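Local coordinates for protein DOA1 (Saccharomyces cerevisiae, PDB 3ODT), which binds ubiquitin through a WD40 beta-propeller domain and is linked to the turnover of F-box proteins, at residues G77-I83 with I101-V107. Sequence-based numbering, arbitrary orientation.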
loop_
_atom_site.group_PDB
_atom_site.type_symbol
_atom_site.label_atom_id
_atom_site.label_comp_id
_atom_site.label_asym_id
_atom_site.label_seq_id
_atom_site.Cartn_x
_atom_site.Cartn_y
_atom_site.Cartn_z
ATOM N N GLY A 77 -11.281 1.202 -2.139
ATOM C CA GLY A 77 -11.743 1.077 -3.501
ATOM C C GLY A 77 -11.385 -0.275 -4.088
ATOM O O GLY A 77 -10.647 -1.072 -3.499
ATOM N N GLY A 78 -11.956 -0.531 -5.251
ATOM C CA GLY A 78 -11.694 -1.781 -5.933
ATOM C C GLY A 78 -12.411 -1.861 -7.254
ATOM O O GLY A 78 -12.494 -0.865 -8.009
ATOM N N LYS A 79 -12.982 -3.036 -7.513
ATOM C CA LYS A 79 -13.443 -3.363 -8.858
ATOM C C LYS A 79 -14.608 -2.489 -9.305
ATOM O O LYS A 79 -14.810 -2.305 -10.506
ATOM C CB LYS A 79 -13.806 -4.849 -8.985
ATOM C CG LYS A 79 -12.595 -5.737 -9.315
ATOM C CD LYS A 79 -11.969 -5.408 -10.711
ATOM C CE LYS A 79 -12.686 -6.091 -11.866
ATOM N NZ LYS A 79 -12.548 -7.584 -11.775
ATOM N N ASP A 80 -15.414 -1.971 -8.395
ATOM C CA ASP A 80 -16.574 -1.215 -8.859
ATOM C C ASP A 80 -16.231 0.216 -9.305
ATOM O O ASP A 80 -17.112 0.957 -9.710
ATOM C CB ASP A 80 -17.744 -1.305 -7.872
ATOM C CG ASP A 80 -17.657 -0.310 -6.766
ATOM O OD1 ASP A 80 -18.563 -0.307 -5.900
ATOM O OD2 ASP A 80 -16.694 0.466 -6.762
ATOM N N THR A 81 -14.952 0.581 -9.230
ATOM C CA THR A 81 -14.452 1.848 -9.783
ATOM C C THR A 81 -14.611 3.077 -8.878
ATOM O O THR A 81 -14.152 4.169 -9.211
ATOM C CB THR A 81 -15.096 2.158 -11.148
ATOM O OG1 THR A 81 -16.418 2.677 -10.951
ATOM C CG2 THR A 81 -15.167 0.904 -12.004
HETATM N N MSE A 82 -15.197 2.862 -7.701
HETATM C CA MSE A 82 -15.458 3.930 -6.755
HETATM C C MSE A 82 -14.447 3.973 -5.623
HETATM O O MSE A 82 -13.845 2.964 -5.281
HETATM C CB MSE A 82 -16.846 3.725 -6.126
HETATM C CG MSE A 82 -17.974 3.395 -7.117
HETATM SE SE MSE A 82 -18.211 4.872 -8.354
HETATM C CE MSE A 82 -19.318 4.130 -9.761
ATOM N N ILE A 83 -14.275 5.148 -5.030
ATOM C CA ILE A 83 -13.557 5.237 -3.770
ATOM C C ILE A 83 -14.596 5.676 -2.730
ATOM O O ILE A 83 -15.261 6.688 -2.916
ATOM C CB ILE A 83 -12.373 6.224 -3.809
ATOM C CG1 ILE A 83 -11.338 5.773 -4.835
ATOM C CG2 ILE A 83 -11.753 6.330 -2.408
ATOM C CD1 ILE A 83 -10.456 6.902 -5.284
ATOM N N ILE A 101 -15.785 9.926 -7.032
ATOM C CA ILE A 101 -16.215 9.331 -8.277
ATOM C C ILE A 101 -15.346 9.854 -9.419
ATOM O O ILE A 101 -15.030 11.033 -9.465
ATOM C CB ILE A 101 -17.711 9.639 -8.546
ATOM C CG1 ILE A 101 -18.174 8.825 -9.757
ATOM C CG2 ILE A 101 -18.000 11.161 -8.689
ATOM C CD1 ILE A 101 -19.682 8.776 -9.906
ATOM N N GLY A 102 -14.968 8.966 -10.324
ATOM C CA GLY A 102 -14.265 9.346 -11.529
ATOM C C GLY A 102 -13.470 8.244 -12.205
ATOM O O GLY A 102 -13.266 8.281 -13.407
ATOM N N HIS A 103 -12.970 7.268 -11.456
ATOM C CA HIS A 103 -12.240 6.178 -12.111
ATOM C C HIS A 103 -13.166 5.317 -12.951
ATOM O O HIS A 103 -14.367 5.202 -12.657
ATOM C CB HIS A 103 -11.539 5.309 -11.080
ATOM C CG HIS A 103 -10.240 5.875 -10.639
ATOM N ND1 HIS A 103 -9.190 6.056 -11.515
ATOM C CD2 HIS A 103 -9.794 6.263 -9.418
ATOM C CE1 HIS A 103 -8.164 6.568 -10.853
ATOM N NE2 HIS A 103 -8.502 6.704 -9.588
ATOM N N GLN A 104 -12.590 4.710 -13.984
ATOM C CA GLN A 104 -13.350 3.921 -14.939
ATOM C C GLN A 104 -12.836 2.487 -14.947
ATOM O O GLN A 104 -13.136 1.718 -15.853
ATOM C CB GLN A 104 -13.243 4.521 -16.342
ATOM C CG GLN A 104 -13.751 5.953 -16.421
ATOM C CD GLN A 104 -15.188 6.070 -15.965
ATOM O OE1 GLN A 104 -15.996 5.167 -16.196
ATOM N NE2 GLN A 104 -15.515 7.185 -15.294
ATOM N N GLY A 105 -12.066 2.132 -13.923
ATOM C CA GLY A 105 -11.630 0.774 -13.740
ATOM C C GLY A 105 -11.231 0.566 -12.292
ATOM O O GLY A 105 -11.309 1.474 -11.455
ATOM N N ASN A 106 -10.770 -0.642 -12.020
ATOM C CA ASN A 106 -10.376 -1.089 -10.684
ATOM C C ASN A 106 -9.498 -0.038 -10.024
ATOM O O ASN A 106 -8.520 0.413 -10.634
ATOM C CB ASN A 106 -9.609 -2.398 -10.794
ATOM C CG ASN A 106 -9.163 -2.932 -9.457
ATOM O OD1 ASN A 106 -9.846 -2.778 -8.433
ATOM N ND2 ASN A 106 -7.989 -3.589 -9.455
ATOM N N VAL A 107 -9.829 0.311 -8.782
ATOM C CA VAL A 107 -8.980 1.170 -7.982
ATOM C C VAL A 107 -8.039 0.264 -7.200
ATOM O O VAL A 107 -8.429 -0.341 -6.208
ATOM C CB VAL A 107 -9.791 2.075 -7.046
ATOM C CG1 VAL A 107 -8.852 2.993 -6.287
ATOM C CG2 VAL A 107 -10.802 2.895 -7.854
#
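Val107 packs against Gly78, Thr81 and Ile83 where two blades of the WD40 propeller meet. Residues 77-83 form the hairpin turn between strands 73-78 and 83-87 of one blade. Residues 101-107 carry the chain from strand 99-100, the outermost of that blade, to strand 107-113, the innermost of the next.

The tight part is buried. Val107 N donates to Gly78 O at 3.0 Å, nearly straight at the hydrogen (167°), but from above the carbonyl plane. Thr81 N reaches the same oxygen from the opposite face and closes the type I turn. Gly78 O is therefore gripped twice. Asn106 OD1 accepts from Asn63 ND2 and sits 3.0 Å from Gly78 C. The branches of Val107 divide the work. CG1, anti to the backbone N (chi1 -177°), touches Ile83 CG1 at 4.0 Å, the two side chains crossing at about a right angle. Val107 CG2 lies 3.8 Å from Thr81 O. That oxygen is buried without a hydrogen-bond partner, and His103 CB also touches it. Ile83 CD1 meets the His103 ring at its edge. His103 NE2 pairs with Ser119 and ND1 with Asp123, and the ring touches Trp129. These four residues fit the Asp-His-Ser/Thr-Trp network of WD40 repeats.

Thr81 is partly exposed. Its CB lies 3.5 Å from His103 O, and its CG2 3.8 Å from Gly105 N.

The solvent side is looser. Met82, a selenomethionine, runs alongside the exposed Ile101 in one of its two conformers, so this contact is doubtful. The bent chain of Lys79 lays CD against Asn106 CB at 3.8 Å.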